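Local coordinates for protein uncharacterized oxidoreductase yvaA (PDB 3GDO) that catalyses the reversible NADPH-dependent reduction of scyllo-inosose to scyllo-inositol and cannot use NADH in place of NADPH, at residues Ala202-Glu205 against Val210-Phe213; Asp258-Gly263 against Asp269-Asp274; Arg307-Ser312 against Ala318-Ala323. One frame throughout, in Å; residues are numbered along the deposited sequence.

Contact 1. Residues Ala202-Glu205 against Val210-Phe213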
ATOM      1  N   ALA B 202      14.647  -0.519 -10.268  1.00 39.47           N
ATOM      2  CA  ALA B 202      14.643  -1.771 -11.015  1.00 40.71           C
ATOM      3  C   ALA B 202      14.855  -2.917 -10.010  1.00 41.29           C
ATOM      4  O   ALA B 202      15.949  -3.116  -9.495  1.00 41.85           O
ATOM      5  CB  ALA B 202      15.750  -1.741 -12.038  1.00 40.03           C
ATOM      6  N   GLN B 203      13.787  -3.646  -9.717  1.00 42.30           N
ATOM      7  CA  GLN B 203      13.868  -4.873  -8.948  1.00 42.73           C
ATOM      8  C   GLN B 203      14.429  -6.079  -9.687  1.00 43.69           C
ATOM      9  O   GLN B 203      15.061  -6.935  -9.078  1.00 43.63           O
ATOM     10  CB  GLN B 203      12.486  -5.256  -8.439  1.00 42.25           C
ATOM     11  CG  GLN B 203      12.285  -4.869  -7.021  1.00 39.45           C
ATOM     12  CD  GLN B 203      10.898  -5.185  -6.511  1.00 35.52           C
ATOM     13  OE1 GLN B 203       9.940  -5.365  -7.284  1.00 34.27           O
ATOM     14  NE2 GLN B 203      10.783  -5.240  -5.198  1.00 32.79           N
ATOM     15  N   ARG B 204      14.137  -6.189 -10.975  1.00 45.05           N
ATOM     16  CA  ARG B 204      14.428  -7.434 -11.680  1.00 46.92           C
ATOM     17  C   ARG B 204      15.927  -7.636 -11.893  1.00 49.02           C
ATOM     18  O   ARG B 204      16.702  -6.665 -11.967  1.00 47.96           O
ATOM     19  CB  ARG B 204      13.642  -7.548 -12.978  1.00 45.67           C
ATOM     20  CG  ARG B 204      12.170  -7.833 -12.732  1.00 45.09           C
ATOM     21  CD  ARG B 204      11.374  -7.731 -14.012  1.00 44.91           C
ATOM     22  NE  ARG B 204      11.590  -6.455 -14.695  1.00 43.60           N
ATOM     23  CZ  ARG B 204      11.127  -6.166 -15.906  1.00 41.76           C
ATOM     24  NH1 ARG B 204      10.403  -7.055 -16.584  1.00 42.81           N
ATOM     25  NH2 ARG B 204      11.404  -4.997 -16.451  1.00 38.60           N
ATOM     26  N   GLU B 205      16.301  -8.914 -11.979  1.00 51.95           N
ATOM     27  CA  GLU B 205      17.692  -9.360 -11.961  1.00 55.36           C
ATOM     28  C   GLU B 205      18.636  -8.584 -12.885  1.00 55.98           C
ATOM     29  O   GLU B 205      19.680  -8.078 -12.434  1.00 57.40           O
ATOM     30  CB  GLU B 205      17.782 -10.867 -12.248  1.00 55.53           C
ATOM     31  CG  GLU B 205      18.898 -11.544 -11.438  1.00 60.61           C
ATOM     32  CD  GLU B 205      19.543 -12.727 -12.179  1.00 64.85           C
ATOM     33  OE1 GLU B 205      18.809 -13.652 -12.615  1.00 66.59           O
ATOM     34  OE2 GLU B 205      20.787 -12.727 -12.331  1.00 65.37           O
ATOM     35  N   VAL B 210      13.338   1.358 -15.086  1.00 38.50           N
ATOM     36  CA  VAL B 210      12.474   1.276 -13.940  1.00 35.32           C
ATOM     37  C   VAL B 210      11.420   0.186 -14.127  1.00 33.77           C
ATOM     38  O   VAL B 210      10.777   0.101 -15.169  1.00 30.78           O
ATOM     39  CB  VAL B 210      11.771   2.635 -13.719  1.00 36.27           C
ATOM     40  CG1 VAL B 210      10.661   2.491 -12.665  1.00 33.76           C
ATOM     41  CG2 VAL B 210      12.843   3.722 -13.346  1.00 35.64           C
ATOM     42  N   ASP B 211      11.225  -0.618 -13.087  1.00 33.13           N
ATOM     43  CA  ASP B 211      10.168  -1.660 -13.092  1.00 32.09           C
ATOM     44  C   ASP B 211       9.386  -1.727 -11.755  1.00 31.17           C
ATOM     45  O   ASP B 211       8.462  -2.556 -11.561  1.00 30.47           O
ATOM     46  CB  ASP B 211      10.760  -3.036 -13.507  1.00 32.52           C
ATOM     47  CG  ASP B 211      11.720  -3.624 -12.457  1.00 34.68           C
ATOM     48  OD1 ASP B 211      11.623  -3.279 -11.250  1.00 34.23           O
ATOM     49  OD2 ASP B 211      12.577  -4.470 -12.846  1.00 32.50           O
ATOM     50  N   TYR B 212       9.735  -0.802 -10.873  1.00 29.60           N
ATOM     51  CA  TYR B 212       9.112  -0.649  -9.581  1.00 29.51           C
ATOM     52  C   TYR B 212       9.004   0.831  -9.215  1.00 28.70           C
ATOM     53  O   TYR B 212       9.982   1.595  -9.321  1.00 28.13           O
ATOM     54  CB  TYR B 212       9.944  -1.405  -8.523  1.00 28.71           C
ATOM     55  CG  TYR B 212       9.455  -1.226  -7.116  1.00 28.98           C
ATOM     56  CD1 TYR B 212       8.696  -2.218  -6.484  1.00 30.08           C
ATOM     57  CD2 TYR B 212       9.723  -0.048  -6.413  1.00 28.68           C
ATOM     58  CE1 TYR B 212       8.223  -2.043  -5.169  1.00 29.57           C
ATOM     59  CE2 TYR B 212       9.248   0.165  -5.147  1.00 27.04           C
ATOM     60  CZ  TYR B 212       8.483  -0.838  -4.526  1.00 30.56           C
ATOM     61  OH  TYR B 212       8.074  -0.634  -3.246  1.00 28.99           O
ATOM     62  N   PHE B 213       7.831   1.235  -8.742  1.00 28.65           N
ATOM     63  CA  PHE B 213       7.679   2.577  -8.191  1.00 27.77           C
ATOM     64  C   PHE B 213       6.691   2.555  -7.045  1.00 27.87           C
ATOM     65  O   PHE B 213       5.671   1.810  -7.051  1.00 27.13           O
ATOM     66  CB  PHE B 213       7.237   3.597  -9.284  1.00 27.73           C
ATOM     67  CG  PHE B 213       5.884   3.300  -9.870  1.00 27.05           C
ATOM     68  CD1 PHE B 213       4.712   3.726  -9.223  1.00 27.85           C
ATOM     69  CD2 PHE B 213       5.767   2.574 -11.038  1.00 23.89           C
ATOM     70  CE1 PHE B 213       3.466   3.414  -9.744  1.00 25.68           C
ATOM     71  CE2 PHE B 213       4.532   2.241 -11.546  1.00 26.56           C
ATOM     72  CZ  PHE B 213       3.371   2.690 -10.912  1.00 25.87           C
TER
HETATM   73  O   HOH W   1       9.453  -4.914 -10.038  1.00 29.27           O

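Contact 2. Residues Asp258-Gly263 against Asp269-Asp274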
ATOM      1  N   ASP B 258      -8.199  -5.066 -24.026  1.00 38.36           N
ATOM      2  CA  ASP B 258      -8.221  -6.474 -24.444  1.00 38.80           C
ATOM      3  C   ASP B 258      -9.253  -6.716 -25.523  1.00 38.99           C
ATOM      4  O   ASP B 258      -8.992  -7.473 -26.452  1.00 39.27           O
ATOM      5  CB  ASP B 258      -8.489  -7.445 -23.275  1.00 39.66           C
ATOM      6  CG  ASP B 258      -7.273  -7.645 -22.393  1.00 41.62           C
ATOM      7  OD1 ASP B 258      -6.169  -7.170 -22.737  1.00 43.93           O
ATOM      8  OD2 ASP B 258      -7.423  -8.277 -21.335  1.00 46.19           O
ATOM      9  N   ALA B 259     -10.429  -6.117 -25.387  1.00 38.24           N
ATOM     10  CA  ALA B 259     -11.419  -6.206 -26.470  1.00 38.78           C
ATOM     11  C   ALA B 259     -10.835  -5.683 -27.799  1.00 38.59           C
ATOM     12  O   ALA B 259     -11.002  -6.321 -28.845  1.00 37.68           O
ATOM     13  CB  ALA B 259     -12.694  -5.449 -26.110  1.00 38.07           C
ATOM     14  N   LEU B 260     -10.129  -4.548 -27.742  1.00 38.87           N
ATOM     15  CA  LEU B 260      -9.482  -3.960 -28.930  1.00 39.02           C
ATOM     16  C   LEU B 260      -8.390  -4.853 -29.494  1.00 39.98           C
ATOM     17  O   LEU B 260      -8.259  -4.967 -30.702  1.00 39.40           O
ATOM     18  CB  LEU B 260      -8.907  -2.558 -28.624  1.00 38.76           C
ATOM     19  CG  LEU B 260      -9.910  -1.428 -28.336  1.00 38.51           C
ATOM     20  CD1 LEU B 260      -9.195  -0.211 -27.747  1.00 37.16           C
ATOM     21  CD2 LEU B 260     -10.732  -1.056 -29.599  1.00 34.67           C
ATOM     22  N   ARG B 261      -7.587  -5.485 -28.629  1.00 41.16           N
ATOM     23  CA  ARG B 261      -6.566  -6.444 -29.105  1.00 41.57           C
ATOM     24  C   ARG B 261      -7.212  -7.660 -29.791  1.00 42.41           C
ATOM     25  O   ARG B 261      -6.659  -8.199 -30.736  1.00 42.25           O
ATOM     26  CB  ARG B 261      -5.649  -6.903 -27.983  1.00 41.39           C
ATOM     27  CG  ARG B 261      -4.693  -5.836 -27.419  1.00 41.75           C
ATOM     28  CD  ARG B 261      -4.183  -6.334 -26.058  1.00 40.66           C
ATOM     29  NE  ARG B 261      -3.169  -5.472 -25.454  1.00 42.65           N
ATOM     30  CZ  ARG B 261      -1.925  -5.346 -25.908  1.00 40.93           C
ATOM     31  NH1 ARG B 261      -1.537  -6.013 -26.986  1.00 43.46           N
ATOM     32  NH2 ARG B 261      -1.067  -4.559 -25.286  1.00 40.42           N
ATOM     33  N   ALA B 262      -8.386  -8.065 -29.335  1.00 43.15           N
ATOM     34  CA  ALA B 262      -9.094  -9.190 -29.945  1.00 44.85           C
ATOM     35  C   ALA B 262      -9.861  -8.828 -31.225  1.00 46.06           C
ATOM     36  O   ALA B 262     -10.717  -9.607 -31.668  1.00 47.50           O
ATOM     37  CB  ALA B 262     -10.040  -9.804 -28.919  1.00 44.67           C
ATOM     38  N   GLY B 263      -9.604  -7.646 -31.797  1.00 46.27           N
ATOM     39  CA  GLY B 263     -10.339  -7.159 -32.985  1.00 46.44           C
ATOM     40  C   GLY B 263     -11.807  -6.781 -32.816  1.00 46.90           C
ATOM     41  O   GLY B 263     -12.527  -6.668 -33.808  1.00 47.67           O
ATOM     42  N   ASP B 269     -24.252  -1.372 -26.263  1.00 57.30           N
ATOM     43  CA  ASP B 269     -24.169  -0.898 -24.868  1.00 56.97           C
ATOM     44  C   ASP B 269     -23.352  -1.782 -23.911  1.00 55.14           C
ATOM     45  O   ASP B 269     -23.049  -1.379 -22.788  1.00 55.11           O
ATOM     46  CB  ASP B 269     -25.583  -0.696 -24.337  1.00 57.54           C
ATOM     47  CG  ASP B 269     -26.425   0.122 -25.289  1.00 61.79           C
ATOM     48  OD1 ASP B 269     -26.125   1.337 -25.439  1.00 65.14           O
ATOM     49  OD2 ASP B 269     -27.351  -0.452 -25.919  1.00 65.38           O
ATOM     50  N   SER B 270     -23.006  -2.979 -24.360  1.00 53.64           N
ATOM     51  CA  SER B 270     -22.182  -3.894 -23.577  1.00 51.88           C
ATOM     52  C   SER B 270     -20.668  -3.610 -23.715  1.00 50.26           C
ATOM     53  O   SER B 270     -19.854  -4.331 -23.153  1.00 50.54           O
ATOM     54  CB  SER B 270     -22.484  -5.338 -23.990  1.00 52.39           C
ATOM     55  OG  SER B 270     -21.724  -5.696 -25.138  1.00 51.51           O
ATOM     56  N   TRP B 271     -20.287  -2.591 -24.487  1.00 48.00           N
ATOM     57  CA  TRP B 271     -18.882  -2.210 -24.564  1.00 45.17           C
ATOM     58  C   TRP B 271     -18.396  -1.636 -23.228  1.00 43.88           C
ATOM     59  O   TRP B 271     -19.050  -0.767 -22.629  1.00 43.03           O
ATOM     60  CB  TRP B 271     -18.614  -1.217 -25.706  1.00 44.70           C
ATOM     61  CG  TRP B 271     -17.157  -0.862 -25.805  1.00 40.74           C
ATOM     62  CD1 TRP B 271     -16.525   0.186 -25.194  1.00 38.50           C
ATOM     63  CD2 TRP B 271     -16.137  -1.575 -26.543  1.00 39.09           C
ATOM     64  NE1 TRP B 271     -15.185   0.172 -25.502  1.00 36.61           N
ATOM     65  CE2 TRP B 271     -14.914  -0.892 -26.325  1.00 36.27           C
ATOM     66  CE3 TRP B 271     -16.141  -2.719 -27.363  1.00 37.38           C
ATOM     67  CZ2 TRP B 271     -13.697  -1.311 -26.899  1.00 35.71           C
ATOM     68  CZ3 TRP B 271     -14.923  -3.147 -27.942  1.00 39.10           C
ATOM     69  CH2 TRP B 271     -13.718  -2.430 -27.708  1.00 38.60           C
ATOM     70  N   GLY B 272     -17.251  -2.150 -22.772  1.00 43.29           N
ATOM     71  CA  GLY B 272     -16.581  -1.649 -21.562  1.00 42.15           C
ATOM     72  C   GLY B 272     -17.145  -2.167 -20.247  1.00 41.48           C
ATOM     73  O   GLY B 272     -16.741  -1.703 -19.175  1.00 41.29           O
ATOM     74  N   ALA B 273     -18.076  -3.127 -20.328  1.00 41.37           N
ATOM     75  CA  ALA B 273     -18.703  -3.727 -19.134  1.00 40.93           C
ATOM     76  C   ALA B 273     -17.649  -4.446 -18.275  1.00 40.67           C
ATOM     77  O   ALA B 273     -16.754  -5.110 -18.795  1.00 38.29           O
ATOM     78  CB  ALA B 273     -19.806  -4.717 -19.529  1.00 40.29           C
ATOM     79  N   ASP B 274     -17.785  -4.320 -16.970  1.00 40.69           N
ATOM     80  CA  ASP B 274     -16.897  -5.008 -16.050  1.00 41.75           C
ATOM     81  C   ASP B 274     -17.440  -6.413 -15.803  1.00 43.32           C
ATOM     82  O   ASP B 274     -18.616  -6.696 -16.086  1.00 43.31           O
ATOM     83  CB  ASP B 274     -16.797  -4.207 -14.746  1.00 41.45           C
ATOM     84  CG  ASP B 274     -15.483  -4.470 -13.970  1.00 40.77           C
ATOM     85  OD1 ASP B 274     -14.702  -5.340 -14.390  1.00 38.25           O
ATOM     86  OD2 ASP B 274     -15.268  -3.815 -12.925  1.00 38.50           O
TER

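Contact 3. Residues Arg307-Ser312 against Ala318-Ala323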
ATOM      1  N   ARG B 307     -15.336  11.777 -28.809  1.00 37.64           N
ATOM      2  CA  ARG B 307     -16.534  12.608 -29.008  1.00 39.12           C
ATOM      3  C   ARG B 307     -16.276  14.007 -28.458  1.00 39.73           C
ATOM      4  O   ARG B 307     -16.716  15.013 -29.040  1.00 40.23           O
ATOM      5  CB  ARG B 307     -17.745  11.997 -28.336  1.00 39.45           C
ATOM      6  CG  ARG B 307     -18.188  10.695 -28.944  1.00 39.90           C
ATOM      7  CD  ARG B 307     -19.380  10.109 -28.164  1.00 42.12           C
ATOM      8  NE  ARG B 307     -19.956   8.982 -28.896  1.00 43.51           N
ATOM      9  CZ  ARG B 307     -20.180   7.772 -28.399  1.00 45.53           C
ATOM     10  NH1 ARG B 307     -19.943   7.497 -27.130  1.00 46.38           N
ATOM     11  NH2 ARG B 307     -20.725   6.841 -29.165  1.00 48.03           N
ATOM     12  N   LYS B 308     -15.528  14.080 -27.367  1.00 39.85           N
ATOM     13  CA  LYS B 308     -15.192  15.371 -26.781  1.00 40.55           C
ATOM     14  C   LYS B 308     -14.183  16.159 -27.614  1.00 39.55           C
ATOM     15  O   LYS B 308     -14.357  17.367 -27.786  1.00 39.56           O
ATOM     16  CB  LYS B 308     -14.759  15.243 -25.321  1.00 40.53           C
ATOM     17  CG  LYS B 308     -15.875  15.546 -24.320  1.00 45.03           C
ATOM     18  CD  LYS B 308     -15.953  14.520 -23.174  1.00 48.03           C
ATOM     19  CE  LYS B 308     -16.343  15.195 -21.848  1.00 50.01           C
ATOM     20  NZ  LYS B 308     -17.628  15.964 -21.884  1.00 50.87           N
ATOM     21  N   ILE B 309     -13.149  15.491 -28.132  1.00 38.47           N
ATOM     22  CA  ILE B 309     -12.207  16.134 -29.031  1.00 37.74           C
ATOM     23  C   ILE B 309     -12.959  16.747 -30.253  1.00 38.21           C
ATOM     24  O   ILE B 309     -12.690  17.870 -30.652  1.00 37.87           O
ATOM     25  CB  ILE B 309     -11.091  15.141 -29.527  1.00 37.93           C
ATOM     26  CG1 ILE B 309     -10.116  14.766 -28.396  1.00 37.01           C
ATOM     27  CG2 ILE B 309     -10.324  15.701 -30.767  1.00 35.41           C
ATOM     28  CD1 ILE B 309      -9.052  15.832 -28.048  1.00 32.87           C
ATOM     29  N   ALA B 310     -13.885  15.991 -30.826  1.00 38.69           N
ATOM     30  CA  ALA B 310     -14.714  16.482 -31.915  1.00 40.04           C
ATOM     31  C   ALA B 310     -15.490  17.757 -31.515  1.00 41.32           C
ATOM     32  O   ALA B 310     -15.562  18.726 -32.295  1.00 41.38           O
ATOM     33  CB  ALA B 310     -15.651  15.394 -32.403  1.00 39.80           C
ATOM     34  N   GLU B 311     -16.018  17.780 -30.292  1.00 41.89           N
ATOM     35  CA  GLU B 311     -16.707  18.983 -29.767  1.00 42.58           C
ATOM     36  C   GLU B 311     -15.779  20.168 -29.502  1.00 42.67           C
ATOM     37  O   GLU B 311     -16.207  21.313 -29.688  1.00 42.95           O
ATOM     38  CB  GLU B 311     -17.655  18.651 -28.603  1.00 42.65           C
ATOM     39  CG  GLU B 311     -18.776  17.694 -29.080  1.00 46.36           C
ATOM     40  CD  GLU B 311     -19.695  17.145 -27.992  1.00 52.77           C
ATOM     41  OE1 GLU B 311     -19.355  17.242 -26.798  1.00 55.19           O
ATOM     42  OE2 GLU B 311     -20.778  16.589 -28.345  1.00 56.62           O
ATOM     43  N   SER B 312     -14.513  19.927 -29.126  1.00 41.91           N
ATOM     44  CA  SER B 312     -13.540  21.019 -29.045  1.00 41.59           C
ATOM     45  C   SER B 312     -13.214  21.619 -30.412  1.00 41.97           C
ATOM     46  O   SER B 312     -13.105  22.830 -30.541  1.00 41.55           O
ATOM     47  CB  SER B 312     -12.224  20.584 -28.398  1.00 40.87           C
ATOM     48  OG  SER B 312     -12.447  20.124 -27.074  1.00 43.32           O
ATOM     49  N   ALA B 318     -14.391  22.997 -24.136  1.00 39.79           N
ATOM     50  CA  ALA B 318     -13.119  22.741 -23.454  1.00 38.48           C
ATOM     51  C   ALA B 318     -12.685  21.295 -23.724  1.00 37.32           C
ATOM     52  O   ALA B 318     -13.527  20.372 -23.910  1.00 35.41           O
ATOM     53  CB  ALA B 318     -13.265  23.011 -21.927  1.00 38.80           C
ATOM     54  N   LEU B 319     -11.373  21.113 -23.799  1.00 36.73           N
ATOM     55  CA  LEU B 319     -10.767  19.811 -24.187  1.00 36.19           C
ATOM     56  C   LEU B 319     -10.948  18.745 -23.117  1.00 37.03           C
ATOM     57  O   LEU B 319     -10.863  19.066 -21.915  1.00 38.28           O
ATOM     58  CB  LEU B 319      -9.262  19.991 -24.445  1.00 35.86           C
ATOM     59  CG  LEU B 319      -8.870  20.534 -25.837  1.00 34.06           C
ATOM     60  CD1 LEU B 319      -7.417  20.894 -25.874  1.00 36.99           C
ATOM     61  CD2 LEU B 319      -9.261  19.559 -27.020  1.00 31.71           C
ATOM     62  N   PRO B 320     -11.128  17.462 -23.530  1.00 36.49           N
ATOM     63  CA  PRO B 320     -11.267  16.368 -22.551  1.00 36.43           C
ATOM     64  C   PRO B 320     -10.020  16.158 -21.656  1.00 36.21           C
ATOM     65  O   PRO B 320     -10.164  15.805 -20.466  1.00 36.89           O
ATOM     66  CB  PRO B 320     -11.495  15.137 -23.427  1.00 36.49           C
ATOM     67  CG  PRO B 320     -10.832  15.478 -24.742  1.00 35.89           C
ATOM     68  CD  PRO B 320     -11.114  16.951 -24.916  1.00 35.62           C
ATOM     69  N   VAL B 321      -8.838  16.371 -22.218  1.00 34.32           N
ATOM     70  CA  VAL B 321      -7.589  16.385 -21.453  1.00 33.99           C
ATOM     71  C   VAL B 321      -6.824  17.562 -22.034  1.00 34.25           C
ATOM     72  O   VAL B 321      -6.768  17.684 -23.249  1.00 35.06           O
ATOM     73  CB  VAL B 321      -6.750  15.074 -21.659  1.00 32.38           C
ATOM     74  CG1 VAL B 321      -5.482  15.136 -20.850  1.00 32.55           C
ATOM     75  CG2 VAL B 321      -7.575  13.746 -21.335  1.00 33.92           C
ATOM     76  N   THR B 322      -6.185  18.390 -21.209  1.00 34.75           N
ATOM     77  CA  THR B 322      -5.505  19.581 -21.716  1.00 35.43           C
ATOM     78  C   THR B 322      -3.999  19.388 -21.648  1.00 35.90           C
ATOM     79  O   THR B 322      -3.526  18.528 -20.935  1.00 35.11           O
ATOM     80  CB  THR B 322      -5.835  20.852 -20.839  1.00 35.76           C
ATOM     81  OG1 THR B 322      -5.321  20.663 -19.516  1.00 35.65           O
ATOM     82  CG2 THR B 322      -7.375  21.132 -20.762  1.00 37.03           C
ATOM     83  N   ALA B 323      -3.247  20.232 -22.349  1.00 35.99           N
ATOM     84  CA  ALA B 323      -1.811  20.147 -22.374  1.00 37.26           C
ATOM     85  C   ALA B 323      -1.236  20.345 -20.982  1.00 36.97           C
ATOM     86  O   ALA B 323      -0.300  19.624 -20.604  1.00 38.73           O
ATOM     87  CB  ALA B 323      -1.202  21.152 -23.371  1.00 37.15           C
TER
HETATM   88  O   HOH W   2     -15.071  18.855 -25.403  1.00 39.06           O

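Contact 1. Residues Ala202-Glu205 against Val210-Phe213
The carboxylate of Asp211 is gripped by Gln203 and Arg204 through three hydrogen bonds. Asp211 OD1 accepts from the backbone Gln203 N at 2.7 Å, on the syn side and 20° out of the carboxylate plane. Asp211 OD2 takes two donors. The backbone Arg204 N reaches it at 3.0 Å and uses the syn lone pair. The side-chain Arg204 NE lies 2.9 Å from Asp211 OD2, approaches from above the carboxylate plane, and makes a salt bridge. That oxygen sits at the edge of the guanidinium, in its plane, while the two flat groups are turned 71° apart. Asp211 CG stands between its backbone N and carbonyl carbon (chi1 68°), which swings the carboxylate onto the loop. With an alanine in place of Asp211, the two backbone N-H groups of Gln203 and Arg204 would probably lose their acceptor, and Arg204 NE its carboxylate. The outer end of Arg204 is held by the carbonyl of Arg157 through NH1.

Gln203 also meets Tyr212. Its amide comes obliquely to the ring, with Gln203 OE1 3.5 Å from Tyr212 CD1. A water lies 2.8 Å from Gln203 OE1 and 3.0 Å from Asp211 OD1, between the two side chains. Gln203 NE2 bonds to the carbonyl of Lys221 of the second subunit, so this amide lies at the dimer interface. Asp211 and Tyr212 both face Met201 across the pair of strands. This is a classic beta bulge, where antiparallel strands 195-201 and 212-219 of the C-terminal alpha/beta domain meet their connecting loop.

Contact 2. Residues Asp258-Gly263 against Asp269-Asp274
Trp271 pushes the six-membered part of its indole against Ala259 and Leu260, and the contact across the two segments is apolar. Ala259 CB lies 3.6 Å from Trp271 CH2 and nearly as close to CZ3. It comes obliquely to the ring. Leu260 reaches the same end of the indole: its CD2 is 3.8 Å from Trp271 CH2, and its CG lies at the ring edge, in plane. The two side chains cross at about a right angle. A chi1 of -178° turns Trp271 CG away from the backbone N and carries the indole from the loop to the helix.

The helix 256-261 ends beside this contact in a Schellman motif. Gly263, with positive phi, is the C-prime residue. Gly263 N bonds to Leu260 O at 3.2 Å, and Arg264 N bonds back to Ala259 O. On the other side, Ser270 to Ala273 form a type II beta turn with Trp271 and Gly272 at its centre.

Polar bonds steady the tryptophan from outside the two segments. Trp271 NE1 donates to Gln256 OE1, at the start of helix 256-261. Trp271 O accepts from Asn299 ND2. Leu260 also packs on Val19 and Pro23 of helix 15-26 in the Rossmann domain.

Contact 3. Residues Arg307-Ser312 against Ala318-Ala323
Pro320 packs its ring on Lys308 and Ile309, and Leu319 sets a methyl on Ser312. Pro320 CB is 3.8 Å from Lys308 CB. From there the lysine chain bends and its end leads away from the contact, so its aliphatic root does the touching. Pro320 CG lies 3.8 Å from Ile309 CD1 and equally near Ile309 CG1, and these side chains cross at about a right angle. Ile309 CD1 also meets Leu319 CD2 at 3.9 Å, which makes this one methyl common to both loop residues. With Ile309 CG1 anti to the carbonyl carbon (chi1 -70°), the longer branch is carried over to the loop.

Leu319 CD2 is pressed on the serine as well. It lies 3.2 Å from Ser312 OG and 3.4 Å from Ser312 CB, tighter than usual carbon contact for the latter pair. The hydroxyl of Ser312 has its polar partner in the carbonyl of Ala317, just before Ala318.

Water 2 bridges the backbones. It donates to Lys308 O at 2.9 Å and to Ala318 O at 2.6 Å, and so ties the helix to the start of the loop.

Further out, Ile309 rests on Tyr31 of strand 31-37 and on Ser120 of strand 119-122. Pro320 also touches Tyr305, earlier on helix 303-315. Past the proline the loop leads through Thr322, the N-cap, into helix 323-342.

The loop between helices 303-315 and 323-342 thus folds back on the first of them. Its direct hold is mostly shape packing, so it probably depends on the fit of Pro320 and Leu319, while the water satisfies the carbonyls of Lys308 and Ala318.

In the fold
The three contacts come in series along the chain, all within the C-terminal alpha/beta domain. Contact 1 lies at the end of two neighbouring strands of the large mixed sheet, where the second subunit approaches. Its centre is 30 Å from that of contact 2. Contacts 2 and 3 are closer to each other, with centres 23 Å apart and nearest atoms about 8 Å apart. Both involve helices and loops that reach the Rossmann fold: contact 2 near helix 15-26, contact 3 near strands 31-37 and 119-122. Contacts 1 and 3 lie on opposite sides of the chain's centre, 35 Å apart between centres. Contact 1 thus lies next to the second subunit, while contacts 2 and 3 pack against Rossmann elements.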